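Local coordinates for triacylglycerol lipase (Yarrowia lipolytica, PDB 3O0D), which probably hydrolyses the ester bonds of triacylglycerols as a secreted, glycosylated lipase of the alpha/beta-hydrolase fold, at residues Y82-G87 with A157-S162; G164-L169 with G188-G193; R220-I225 with Q242-E247; D230-V235 with G287-Y292. One frame throughout, in Å; residues are numbered along the deposited sequence. Where two conformers were deposited one is given.

Contact 1 of 4, residues Y82-G87 with A157-S162; sequences YLVIRG and AVTGHS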
loop_
_atom_site.group_PDB
_atom_site.type_symbol
_atom_site.label_atom_id
_atom_site.label_comp_id
_atom_site.label_asym_id
_atom_site.label_seq_id
_atom_site.Cartn_x
_atom_site.Cartn_y
_atom_site.Cartn_z
ATOM N N TYR A 82 -7.088 -1.219 11.835
ATOM C CA TYR A 82 -6.680 -1.462 10.418
ATOM C C TYR A 82 -7.552 -0.643 9.458
ATOM O O TYR A 82 -8.737 -0.698 9.629
ATOM C CB TYR A 82 -6.968 -2.896 10.079
ATOM C CG TYR A 82 -6.188 -3.923 10.856
ATOM C CD1 TYR A 82 -4.874 -3.691 11.191
ATOM C CD2 TYR A 82 -6.779 -5.114 11.146
ATOM C CE1 TYR A 82 -4.146 -4.693 11.928
ATOM C CE2 TYR A 82 -6.066 -6.140 11.924
ATOM C CZ TYR A 82 -4.755 -5.860 12.232
ATOM O OH TYR A 82 -4.015 -6.772 12.955
ATOM N N LEU A 83 -6.916 0.105 8.567
ATOM C CA LEU A 83 -7.653 0.674 7.438
ATOM C C LEU A 83 -7.071 -0.056 6.170
ATOM O O LEU A 83 -5.896 -0.020 5.944
ATOM C CB LEU A 83 -7.330 2.155 7.338
ATOM C CG LEU A 83 -7.976 2.793 6.061
ATOM C CD1 LEU A 83 -9.480 2.575 6.024
ATOM C CD2 LEU A 83 -7.641 4.297 6.118
ATOM N N VAL A 84 -7.996 -0.688 5.413
ATOM C CA VAL A 84 -7.535 -1.501 4.284
ATOM C C VAL A 84 -8.299 -0.958 3.080
ATOM O O VAL A 84 -9.507 -0.735 3.163
ATOM C CB VAL A 84 -7.967 -2.913 4.494
ATOM C CG1 VAL A 84 -7.712 -3.799 3.198
ATOM C CG2 VAL A 84 -7.143 -3.557 5.710
ATOM N N ILE A 85 -7.517 -0.734 2.021
ATOM C CA ILE A 85 -8.120 -0.053 0.837
ATOM C C ILE A 85 -7.769 -0.859 -0.424
ATOM O O ILE A 85 -6.718 -1.489 -0.524
ATOM C CB ILE A 85 -7.526 1.280 0.657
ATOM C CG1 ILE A 85 -7.460 2.099 2.021
ATOM C CG2 ILE A 85 -8.485 2.117 -0.314
ATOM C CD1 ILE A 85 -6.468 3.314 1.964
ATOM N N ARG A 86 -8.673 -0.800 -1.413
ATOM C CA ARG A 86 -8.424 -1.434 -2.694
ATOM C C ARG A 86 -9.025 -0.461 -3.720
ATOM O O ARG A 86 -9.745 0.436 -3.362
ATOM C CB ARG A 86 -9.160 -2.817 -2.775
ATOM C CG ARG A 86 -10.639 -2.791 -2.291
ATOM C CD ARG A 86 -11.653 -3.723 -2.882
ATOM N NE ARG A 86 -11.650 -3.900 -4.309
ATOM C CZ ARG A 86 -12.569 -4.624 -4.939
ATOM N NH1 ARG A 86 -13.556 -5.204 -4.252
ATOM N NH2 ARG A 86 -12.499 -4.769 -6.245
ATOM N N GLY A 87 -8.680 -0.634 -4.966
ATOM C CA GLY A 87 -9.477 0.014 -6.080
ATOM C C GLY A 87 -10.800 -0.644 -6.245
ATOM O O GLY A 87 -10.938 -1.881 -6.214
ATOM N N ALA A 157 -2.717 1.020 11.457
ATOM C CA ALA A 157 -1.993 0.391 10.344
ATOM C C ALA A 157 -2.840 0.530 9.067
ATOM O O ALA A 157 -4.046 0.173 9.117
ATOM C CB ALA A 157 -1.788 -1.137 10.610
ATOM N N VAL A 158 -2.196 1.049 8.011
ATOM C CA VAL A 158 -2.919 1.274 6.729
ATOM C C VAL A 158 -2.276 0.340 5.722
ATOM O O VAL A 158 -1.056 0.352 5.597
ATOM C CB VAL A 158 -2.804 2.687 6.260
ATOM C CG1 VAL A 158 -3.862 2.922 5.137
ATOM C CG2 VAL A 158 -3.160 3.574 7.472
ATOM N N THR A 159 -3.107 -0.433 5.038
ATOM C CA THR A 159 -2.549 -1.358 4.008
ATOM C C THR A 159 -3.451 -1.427 2.785
ATOM O O THR A 159 -4.608 -1.123 2.830
ATOM C CB THR A 159 -2.212 -2.769 4.623
ATOM O OG1 THR A 159 -1.464 -3.554 3.656
ATOM C CG2 THR A 159 -3.431 -3.485 4.956
ATOM N N GLY A 160 -2.850 -1.799 1.677
ATOM C CA GLY A 160 -3.722 -2.018 0.474
ATOM C C GLY A 160 -2.837 -2.579 -0.617
ATOM O O GLY A 160 -1.621 -2.351 -0.679
ATOM N N HIS A 161 -3.564 -3.211 -1.574
ATOM C CA HIS A 161 -2.905 -3.801 -2.775
ATOM C C HIS A 161 -3.322 -3.013 -4.016
ATOM O O HIS A 161 -4.393 -2.459 -4.019
ATOM C CB HIS A 161 -3.385 -5.227 -2.845
ATOM C CG HIS A 161 -3.125 -5.909 -4.184
ATOM N ND1 HIS A 161 -1.883 -6.359 -4.621
ATOM C CD2 HIS A 161 -4.016 -6.134 -5.194
ATOM C CE1 HIS A 161 -2.029 -6.888 -5.839
ATOM N NE2 HIS A 161 -3.312 -6.769 -6.185
ATOM N N SER A 162 -2.352 -2.828 -4.906
ATOM C CA SER A 162 -2.626 -2.160 -6.238
ATOM C C SER A 162 -3.038 -0.714 -5.988
ATOM O O SER A 162 -2.333 0.003 -5.360
ATOM C CB SER A 162 -3.752 -2.954 -6.910
ATOM O OG SER A 162 -3.618 -2.654 -8.365
HETATM O O HOH W 1 -6.169 -4.248 -0.712
HETATM O O HOH W 2 -7.072 -2.704 -5.959
#
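Ala-157 O is met by two groups of the neighbouring strand: Leu-83 N donates a nearly straight hydrogen bond to it (2.9 Å, 165° at the hydrogen), and the CA-H of Tyr-82 adds a weaker contact. This is parallel pairing within the mixed alpha/beta-hydrolase sheet, where strand 80-87 runs beside strand 155-161, the strand that leads into the probable nucleophile elbow at Ser-162. The pattern continues as Thr-159 N donates to Leu-83 O at 3.0 Å and Ile-85 N to Thr-159 O.

Side chains alternate between the two faces. On one, Val-158 CG1 packs against both Leu-83 CD2 and Ile-85 CD1, each 4.1 Å away, and helix 163-177 covers this apolar patch. On the other, Ala-157 CB lies at the edge of the Tyr-82 ring, and Val-84 CG2 touches Thr-159 CG2 at 3.8 Å. Thr-159 turns OG1 anti to its backbone N (chi1 -170°), which lets OG1 bond to Val-185 O while the methyl faces Val-84.

Toward the elbow the strands part. Gly-160 leaves Ile-85 O space that a CB would invade, since Gly-160 CA is already 3.2 Å from that oxygen. Beyond it a water takes the place of a direct bond, donating to Ile-85 O at 2.8 Å and accepting from His-161 N at 2.9 Å.

Contact 2 of 4, residues G164-L169 with G188-G193; sequences GGAAAL and GQPIVG. With K (potassium ion), chain N.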
loop_
_atom_site.group_PDB
_atom_site.type_symbol
_atom_site.label_atom_id
_atom_site.label_comp_id
_atom_site.label_asym_id
_atom_site.label_seq_id
_atom_site.Cartn_x
_atom_site.Cartn_y
_atom_site.Cartn_z
ATOM N N GLY A 164 -5.276 0.368 -4.144
ATOM C CA GLY A 164 -5.350 0.385 -2.648
ATOM C C GLY A 164 -4.019 0.724 -2.007
ATOM O O GLY A 164 -3.981 1.388 -0.969
ATOM N N GLY A 165 -2.886 0.289 -2.578
ATOM C CA GLY A 165 -1.608 0.552 -2.003
ATOM C C GLY A 165 -1.256 2.036 -2.201
ATOM O O GLY A 165 -0.618 2.672 -1.401
ATOM N N ALA A 166 -1.572 2.575 -3.387
ATOM C CA ALA A 166 -1.360 4.015 -3.565
ATOM C C ALA A 166 -2.197 4.814 -2.597
ATOM O O ALA A 166 -1.627 5.794 -2.027
ATOM C CB ALA A 166 -1.735 4.375 -5.096
ATOM N N ALA A 167 -3.478 4.506 -2.442
ATOM C CA ALA A 167 -4.396 5.205 -1.514
ATOM C C ALA A 167 -3.792 5.028 -0.076
ATOM O O ALA A 167 -3.770 5.998 0.714
ATOM C CB ALA A 167 -5.797 4.635 -1.552
ATOM N N ALA A 168 -3.268 3.863 0.237
ATOM C CA ALA A 168 -2.724 3.646 1.588
ATOM C C ALA A 168 -1.488 4.483 1.932
ATOM O O ALA A 168 -1.355 5.006 2.995
ATOM C CB ALA A 168 -2.454 2.128 1.834
ATOM N N LEU A 169 -0.601 4.574 0.994
ATOM C CA LEU A 169 0.593 5.420 1.100
ATOM C C LEU A 169 0.190 6.891 1.386
ATOM O O LEU A 169 0.643 7.500 2.391
ATOM C CB LEU A 169 1.510 5.283 -0.088
ATOM C CG LEU A 169 2.658 6.257 -0.070
ATOM C CD1 LEU A 169 3.510 5.978 1.226
ATOM C CD2 LEU A 169 3.598 6.303 -1.307
ATOM N N GLY A 188 2.264 -4.202 -4.267
ATOM C CA GLY A 188 2.001 -4.068 -5.694
ATOM C C GLY A 188 1.652 -2.554 -5.967
ATOM O O GLY A 188 0.756 -2.280 -6.788
ATOM N N GLN A 189 2.263 -1.656 -5.202
ATOM C CA GLN A 189 1.887 -0.221 -5.310
ATOM C C GLN A 189 2.543 0.506 -6.448
ATOM O O GLN A 189 3.749 0.485 -6.611
ATOM C CB GLN A 189 2.319 0.435 -3.997
ATOM C CG GLN A 189 1.976 2.019 -3.908
ATOM C CD GLN A 189 3.113 2.686 -3.201
ATOM O OE1 GLN A 189 3.453 2.253 -2.084
ATOM N NE2 GLN A 189 3.778 3.645 -3.857
ATOM N N PRO A 190 1.752 1.230 -7.278
ATOM C CA PRO A 190 2.333 1.964 -8.403
ATOM C C PRO A 190 3.105 3.211 -7.901
ATOM O O PRO A 190 2.960 3.571 -6.672
ATOM C CB PRO A 190 1.068 2.351 -9.237
ATOM C CG PRO A 190 -0.076 2.473 -8.214
ATOM C CD PRO A 190 0.305 1.347 -7.134
ATOM N N ILE A 191 3.958 3.823 -8.741
ATOM C CA ILE A 191 4.678 5.026 -8.348
ATOM C C ILE A 191 3.681 6.201 -8.186
ATOM O O ILE A 191 2.881 6.449 -9.091
ATOM C CB ILE A 191 5.696 5.373 -9.428
ATOM C CG1 ILE A 191 6.619 4.208 -9.706
ATOM C CG2 ILE A 191 6.605 6.571 -8.933
ATOM C CD1 ILE A 191 7.396 4.354 -11.028
ATOM N N VAL A 192 3.704 6.872 -7.050
ATOM C CA VAL A 192 2.681 7.825 -6.700
ATOM C C VAL A 192 2.980 9.278 -7.202
ATOM O O VAL A 192 2.035 10.027 -7.619
ATOM C CB VAL A 192 2.435 7.724 -5.152
ATOM C CG1 VAL A 192 1.593 8.846 -4.681
ATOM C CG2 VAL A 192 1.660 6.322 -4.865
ATOM N N GLY A 193 4.217 9.681 -7.104
ATOM C CA GLY A 193 4.579 11.109 -7.370
ATOM C C GLY A 193 5.950 11.339 -7.930
ATOM O O GLY A 193 6.643 10.437 -8.386
HETATM K K K N . 6.086 5.783 -4.109
HETATM O O HOH W 3 6.367 8.519 -5.549
#
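Apolar packing carries most of this contact, with Ala-166 in the middle. Its CB meets Val-192 CG2 at 3.9 Å and Pro-190 CG at 4.0 Å, while Leu-169 CD2 also reaches Val-192 CG2, one helical turn further on. Gln-189 lies against the helix backbone instead: its CG stands 3.6 Å from Ala-166 N, and its side chain crosses that of Leu-169 at about a right angle. The approach is close because Gly-165 has no side chain; its CA comes within 4.9 Å of Gln-189 CA.

The polar part is a potassium site at the end of Gln-189. With CG anti to the backbone N (chi1 -179°) and the chain bent at chi2, the amide passes the helix and reaches the ion. His-243 and a water, itself accepting from Gly-193 N at 2.9 Å, are further ligands. With an alanine here, the potassium would probably lose a protein ligand, and a gap would open beside Gly-165 and Ala-166.

The helix starts at the probable nucleophile elbow, of GxSxG type, and the loop leaves strand 183-187, at the end of the beta-alpha-beta crossover formed by strand 155-161, helix 163-177 and strand 183-187.

Contact 3 of 4, residues R220-I225 with Q242-E247; sequences RKLYRI and QHCSGE. With K (potassium ion), chain N.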
loop_
_atom_site.group_PDB
_atom_site.type_symbol
_atom_site.label_atom_id
_atom_site.label_comp_id
_atom_site.label_asym_id
_atom_site.label_seq_id
_atom_site.Cartn_x
_atom_site.Cartn_y
_atom_site.Cartn_z
ATOM N N ARG A 220 10.197 1.096 12.466
ATOM C CA ARG A 220 10.087 1.483 11.037
ATOM C C ARG A 220 8.646 1.486 10.646
ATOM O O ARG A 220 7.891 0.617 11.079
ATOM C CB ARG A 220 10.798 0.379 10.244
ATOM C CG ARG A 220 10.549 0.640 8.724
ATOM C CD ARG A 220 11.646 -0.075 7.975
ATOM N NE ARG A 220 11.194 -0.099 6.534
ATOM C CZ ARG A 220 11.931 -0.627 5.571
ATOM N NH1 ARG A 220 13.189 -1.114 5.787
ATOM N NH2 ARG A 220 11.416 -0.677 4.317
ATOM N N LYS A 221 8.191 2.434 9.788
ATOM C CA LYS A 221 6.783 2.491 9.653
ATOM C C LYS A 221 6.348 2.455 8.187
ATOM O O LYS A 221 5.167 2.730 7.952
ATOM C CB LYS A 221 6.259 3.843 10.243
ATOM C CG LYS A 221 6.456 3.900 11.816
ATOM C CD LYS A 221 5.549 2.907 12.490
ATOM C CE LYS A 221 6.160 2.405 13.873
ATOM N NZ LYS A 221 6.112 3.436 14.864
ATOM N N LEU A 222 7.296 2.206 7.284
ATOM C CA LEU A 222 6.909 2.189 5.827
ATOM C C LEU A 222 7.523 1.002 5.161
ATOM O O LEU A 222 8.764 0.869 5.131
ATOM C CB LEU A 222 7.297 3.489 5.131
ATOM C CG LEU A 222 6.965 3.567 3.622
ATOM C CD1 LEU A 222 5.525 3.339 3.331
ATOM C CD2 LEU A 222 7.340 5.005 3.220
ATOM N N TYR A 223 6.673 0.203 4.540
ATOM C CA TYR A 223 7.213 -0.894 3.675
ATOM C C TYR A 223 6.388 -0.938 2.379
ATOM O O TYR A 223 5.146 -0.997 2.445
ATOM C CB TYR A 223 7.003 -2.254 4.376
ATOM C CG TYR A 223 7.672 -2.360 5.768
ATOM C CD1 TYR A 223 9.000 -2.807 5.839
ATOM C CD2 TYR A 223 7.014 -1.885 6.889
ATOM C CE1 TYR A 223 9.675 -2.870 7.105
ATOM C CE2 TYR A 223 7.684 -1.956 8.130
ATOM C CZ TYR A 223 8.971 -2.468 8.182
ATOM O OH TYR A 223 9.585 -2.595 9.429
ATOM N N ARG A 224 7.087 -1.051 1.263
ATOM C CA ARG A 224 6.448 -1.187 -0.119
ATOM C C ARG A 224 6.833 -2.590 -0.645
ATOM O O ARG A 224 7.958 -2.781 -1.138
ATOM C CB ARG A 224 7.032 -0.195 -1.108
ATOM C CG ARG A 224 6.561 1.290 -0.769
ATOM C CD ARG A 224 6.854 2.166 -2.110
ATOM N NE ARG A 224 8.298 2.291 -2.424
ATOM C CZ ARG A 224 8.986 1.547 -3.340
ATOM N NH1 ARG A 224 8.357 0.595 -4.060
ATOM N NH2 ARG A 224 10.303 1.706 -3.530
ATOM N N ILE A 225 5.894 -3.510 -0.496
ATOM C CA ILE A 225 6.143 -4.893 -0.945
ATOM C C ILE A 225 5.908 -4.975 -2.460
ATOM O O ILE A 225 4.871 -4.516 -2.914
ATOM C CB ILE A 225 5.229 -5.894 -0.208
ATOM C CG1 ILE A 225 5.369 -5.769 1.347
ATOM C CG2 ILE A 225 5.651 -7.341 -0.625
ATOM C CD1 ILE A 225 4.348 -6.663 2.214
ATOM N N GLN A 242 8.969 8.912 -9.511
ATOM C CA GLN A 242 9.924 8.003 -8.912
ATOM C C GLN A 242 9.345 7.559 -7.536
ATOM O O GLN A 242 8.629 8.276 -6.892
ATOM C CB GLN A 242 11.307 8.613 -8.746
ATOM C CG GLN A 242 11.401 9.736 -7.786
ATOM C CD GLN A 242 12.861 10.259 -7.612
ATOM O OE1 GLN A 242 13.515 10.647 -8.580
ATOM N NE2 GLN A 242 13.348 10.273 -6.381
ATOM N N HIS A 243 9.729 6.358 -7.106
ATOM C CA HIS A 243 9.287 5.884 -5.840
ATOM C C HIS A 243 10.066 6.517 -4.669
ATOM O O HIS A 243 11.227 6.946 -4.809
ATOM C CB HIS A 243 9.581 4.370 -5.749
ATOM C CG HIS A 243 8.465 3.454 -6.280
ATOM N ND1 HIS A 243 7.169 3.462 -5.841
ATOM C CD2 HIS A 243 8.548 2.454 -7.199
ATOM C CE1 HIS A 243 6.488 2.481 -6.445
ATOM N NE2 HIS A 243 7.309 1.861 -7.285
ATOM N N CYS A 244 9.399 6.515 -3.533
ATOM C CA CYS A 244 10.103 6.646 -2.264
ATOM C C CYS A 244 10.865 5.359 -1.954
ATOM O O CYS A 244 10.717 4.318 -2.653
ATOM C CB CYS A 244 9.068 6.953 -1.173
ATOM S SG CYS A 244 7.929 5.581 -0.761
ATOM N N SER A 245 11.717 5.439 -0.948
ATOM C CA SER A 245 12.462 4.213 -0.502
ATOM C C SER A 245 11.524 3.258 0.248
ATOM O O SER A 245 10.430 3.602 0.670
ATOM C CB SER A 245 13.586 4.580 0.451
ATOM O OG SER A 245 14.451 5.445 -0.287
ATOM N N GLY A 246 12.069 2.064 0.518
ATOM C CA GLY A 246 11.317 1.189 1.384
ATOM C C GLY A 246 10.839 -0.150 0.754
ATOM O O GLY A 246 9.999 -0.820 1.325
ATOM N N GLU A 247 11.423 -0.485 -0.394
ATOM C CA GLU A 247 10.990 -1.678 -1.150
ATOM C C GLU A 247 11.360 -3.007 -0.410
ATOM O O GLU A 247 12.496 -3.117 0.103
ATOM C CB GLU A 247 11.683 -1.678 -2.515
ATOM C CG GLU A 247 11.241 -2.912 -3.398
ATOM C CD GLU A 247 11.721 -2.830 -4.822
ATOM O OE1 GLU A 247 12.681 -2.030 -5.128
ATOM O OE2 GLU A 247 11.174 -3.580 -5.694
HETATM K K K N . 6.086 5.783 -4.109
HETATM O O HOH W 4 13.177 -1.718 2.343
HETATM O O HOH W 5 13.129 0.637 -4.860
HETATM O O HOH W 3 6.367 8.519 -5.549
#
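Arg-224 and His-243 are stacked, the guanidinium lying flat on the imidazole with centres 3.8 Å apart and planes 4° from parallel. Arg-224 CZ sits over His-243 CG, and the backbone of Glu-247 covers the opposite face toward its rim. In the imidazole plane, ND1 binds a potassium ion at 3.1 Å, while NE2 bonds to Pro-233 O.

A bend at chi3 (-66°) folds the guanidinium back to Cys-244 O, which accepts a hydrogen bond of 2.8 Å from Arg-224 NH2 and a weak one from NE. A leucine in its place would probably leave Cys-244 O without these donors and uncover a face of the His-243 ring.

Backbone Arg-224 N donates to Gly-246 O at 2.9 Å, starting a parallel pairing with Glu-247. Arg-220, whose NE and NH2 grip Leu-222 O side-on and whose NH1 bonds to Val-213 O, reaches Glu-247 O through a water on NH2. A second water joins Arg-224 NH2, weakly, to Glu-247 OE1; OE2 bonds to Thr-226 OG1.

The apolar remainder is Leu-222 CD2 against Cys-244 SG at 4.1 Å. Both residues touch helix 195-206, at Phe-206 and Val-201, and strand 222-227 runs between strands 183-187 and 247-250.

Contact 4 of 4, residues D230-V235 with G287-Y292; sequences DIVPQV and GNHLQY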
loop_
_atom_site.group_PDB
_atom_site.type_symbol
_atom_site.label_atom_id
_atom_site.label_comp_id
_atom_site.label_asym_id
_atom_site.label_seq_id
_atom_site.Cartn_x
_atom_site.Cartn_y
_atom_site.Cartn_z
ATOM N N ASP A 230 5.917 -8.288 -11.396
ATOM C CA ASP A 230 4.784 -7.413 -11.388
ATOM C C ASP A 230 5.171 -5.985 -11.915
ATOM O O ASP A 230 6.039 -5.317 -11.357
ATOM C CB ASP A 230 4.320 -7.272 -9.917
ATOM C CG ASP A 230 3.080 -6.390 -9.738
ATOM O OD1 ASP A 230 2.447 -5.947 -10.744
ATOM O OD2 ASP A 230 2.637 -6.186 -8.547
ATOM N N ILE A 231 4.536 -5.543 -13.021
ATOM C CA ILE A 231 4.903 -4.199 -13.537
ATOM C C ILE A 231 4.213 -3.102 -12.853
ATOM O O ILE A 231 4.589 -1.930 -13.065
ATOM C CB ILE A 231 4.507 -4.028 -15.087
ATOM C CG1 ILE A 231 3.027 -4.214 -15.242
ATOM C CG2 ILE A 231 5.272 -5.092 -15.923
ATOM C CD1 ILE A 231 2.477 -3.838 -16.739
ATOM N N VAL A 232 3.248 -3.381 -12.029
ATOM C CA VAL A 232 2.489 -2.240 -11.394
ATOM C C VAL A 232 3.435 -1.316 -10.620
ATOM O O VAL A 232 3.333 -0.088 -10.693
ATOM C CB VAL A 232 1.265 -2.714 -10.656
ATOM C CG1 VAL A 232 0.432 -1.520 -9.988
ATOM C CG2 VAL A 232 0.334 -3.463 -11.707
ATOM N N PRO A 233 4.326 -1.889 -9.785
ATOM C CA PRO A 233 5.311 -1.043 -9.123
ATOM C C PRO A 233 6.360 -0.321 -9.997
ATOM O O PRO A 233 7.231 0.417 -9.514
ATOM C CB PRO A 233 5.998 -2.048 -8.138
ATOM C CG PRO A 233 4.898 -3.028 -7.842
ATOM C CD PRO A 233 4.350 -3.274 -9.264
ATOM N N GLN A 234 6.330 -0.590 -11.321
ATOM C CA GLN A 234 7.146 0.088 -12.269
ATOM C C GLN A 234 6.428 1.201 -13.045
ATOM O O GLN A 234 7.145 1.902 -13.789
ATOM C CB GLN A 234 7.721 -0.902 -13.312
ATOM C CG GLN A 234 8.367 -2.195 -12.612
ATOM C CD GLN A 234 9.206 -3.000 -13.614
ATOM O OE1 GLN A 234 8.762 -4.046 -14.050
ATOM N NE2 GLN A 234 10.339 -2.430 -14.045
ATOM N N VAL A 235 5.141 1.354 -12.882
ATOM C CA VAL A 235 4.381 2.446 -13.566
ATOM C C VAL A 235 3.724 3.392 -12.554
ATOM O O VAL A 235 3.634 3.098 -11.380
ATOM C CB VAL A 235 3.313 1.821 -14.490
ATOM C CG1 VAL A 235 3.958 0.907 -15.461
ATOM C CG2 VAL A 235 2.275 1.098 -13.711
ATOM N N GLY A 287 -1.624 -11.812 -13.542
ATOM C CA GLY A 287 -1.324 -12.904 -12.652
ATOM C C GLY A 287 -0.163 -12.557 -11.732
ATOM O O GLY A 287 -0.199 -12.925 -10.509
ATOM N N ASN A 288 0.885 -11.898 -12.245
ATOM C CA ASN A 288 2.085 -11.628 -11.454
ATOM C C ASN A 288 1.772 -10.555 -10.423
ATOM O O ASN A 288 2.366 -10.514 -9.364
ATOM C CB ASN A 288 3.218 -11.069 -12.302
ATOM C CG ASN A 288 3.774 -12.124 -13.303
ATOM O OD1 ASN A 288 3.601 -13.310 -13.088
ATOM N ND2 ASN A 288 4.475 -11.680 -14.330
ATOM N N HIS A 289 0.810 -9.716 -10.750
ATOM C CA HIS A 289 0.362 -8.694 -9.784
ATOM C C HIS A 289 -0.476 -9.243 -8.653
ATOM O O HIS A 289 -0.610 -8.579 -7.595
ATOM C CB HIS A 289 -0.483 -7.670 -10.577
ATOM C CG HIS A 289 -0.971 -6.471 -9.771
ATOM N ND1 HIS A 289 -0.120 -5.684 -9.012
ATOM C CD2 HIS A 289 -2.191 -5.861 -9.742
ATOM C CE1 HIS A 289 -0.794 -4.616 -8.573
ATOM N NE2 HIS A 289 -2.060 -4.731 -8.970
ATOM N N LEU A 290 -0.961 -10.492 -8.744
ATOM C CA LEU A 290 -1.768 -11.118 -7.632
ATOM C C LEU A 290 -0.897 -11.838 -6.581
ATOM O O LEU A 290 -1.422 -12.152 -5.539
ATOM C CB LEU A 290 -2.787 -12.146 -8.136
ATOM C CG LEU A 290 -3.673 -11.589 -9.268
ATOM C CD1 LEU A 290 -4.815 -12.619 -9.525
ATOM C CD2 LEU A 290 -4.186 -10.161 -8.896
ATOM N N GLN A 291 0.329 -12.198 -6.923
ATOM C CA GLN A 291 1.152 -13.122 -6.155
ATOM C C GLN A 291 1.997 -12.479 -5.061
ATOM O O GLN A 291 3.127 -12.257 -5.259
ATOM C CB GLN A 291 2.036 -13.995 -7.088
ATOM C CG GLN A 291 1.230 -14.802 -8.060
ATOM C CD GLN A 291 2.051 -15.393 -9.193
ATOM O OE1 GLN A 291 2.764 -14.722 -9.845
ATOM N NE2 GLN A 291 1.851 -16.656 -9.441
ATOM N N TYR A 292 1.350 -12.207 -3.929
ATOM C CA TYR A 292 1.929 -11.505 -2.801
ATOM C C TYR A 292 1.711 -12.309 -1.496
ATOM O O TYR A 292 0.915 -11.962 -0.738
ATOM C CB TYR A 292 1.331 -10.087 -2.672
ATOM C CG TYR A 292 1.954 -9.101 -3.638
ATOM C CD1 TYR A 292 1.437 -8.909 -4.909
ATOM C CD2 TYR A 292 3.058 -8.409 -3.307
ATOM C CE1 TYR A 292 2.008 -8.065 -5.786
ATOM C CE2 TYR A 292 3.643 -7.556 -4.167
ATOM C CZ TYR A 292 3.149 -7.379 -5.440
ATOM O OH TYR A 292 3.821 -6.528 -6.280
#
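Asn-288 backs onto Asp-230, its CB 4.0 Å from Asp-230 N, and its ND2 bonds to Gly-229 O just before the aspartate. The next residue, His-289, sends its CG anti to the backbone N (chi1 -176°), which carries the imidazole out from helix 285-290 to the carboxylate. His-289 ND1 donates to Asp-230 OD2 at 2.8 Å in an almost straight bond (177°), with the oxygen in the ring plane. The carboxylate is turned 58° against the ring and is met on the syn side of OD2, somewhat out of its own plane.

Val-232 presses on the imidazole from one face: its CG2 stands 3.6 Å from the ring centroid, a CH-pi contact nearly on the ring normal. At the far edge, NE2 bonds to Ser-162 OG, so Ser-162, His-289 and Asp-230 have the arrangement of the Ser-His-Asp triad of alpha/beta-hydrolase lipases and are probably the catalytic residues. Ile-95 of helix 91-100 touches both His-289 and Val-232. The other carboxylate oxygen is held by its own loop, Val-232 N donating to Asp-230 OD1 at 3.0 Å to close an Asx turn that fixes the rotation of the group.

Past the helix, Tyr-292 brings its hydroxyl to the same OD2. Its OH donates to the anti lone pair of Asp-230 OD2 at 2.6 Å, and Pro-233 CG packs 4.0 Å from that hydroxyl oxygen.

How the contacts relate
All four contacts are buried, but 1 and 2 lie nearest the chain centre, and the centre of contact 4, the furthest, is about 12 Å from that of the chain. Contacts 1 and 3 both reach the same sheet, the first by regular parallel bonding, the second by a single bridge at the start of strand 247-250, eked out with arginine side chains and water. Contact 2 packs a helix on a loop, touches both, makes no hydrogen bond across its segments, and shares the potassium ion and a water with contact 3. Contact 4 is made of loops and a short helix and depends on one carboxylate; it meets contact 1 at the serine of the elbow and contact 2 around Gly-188.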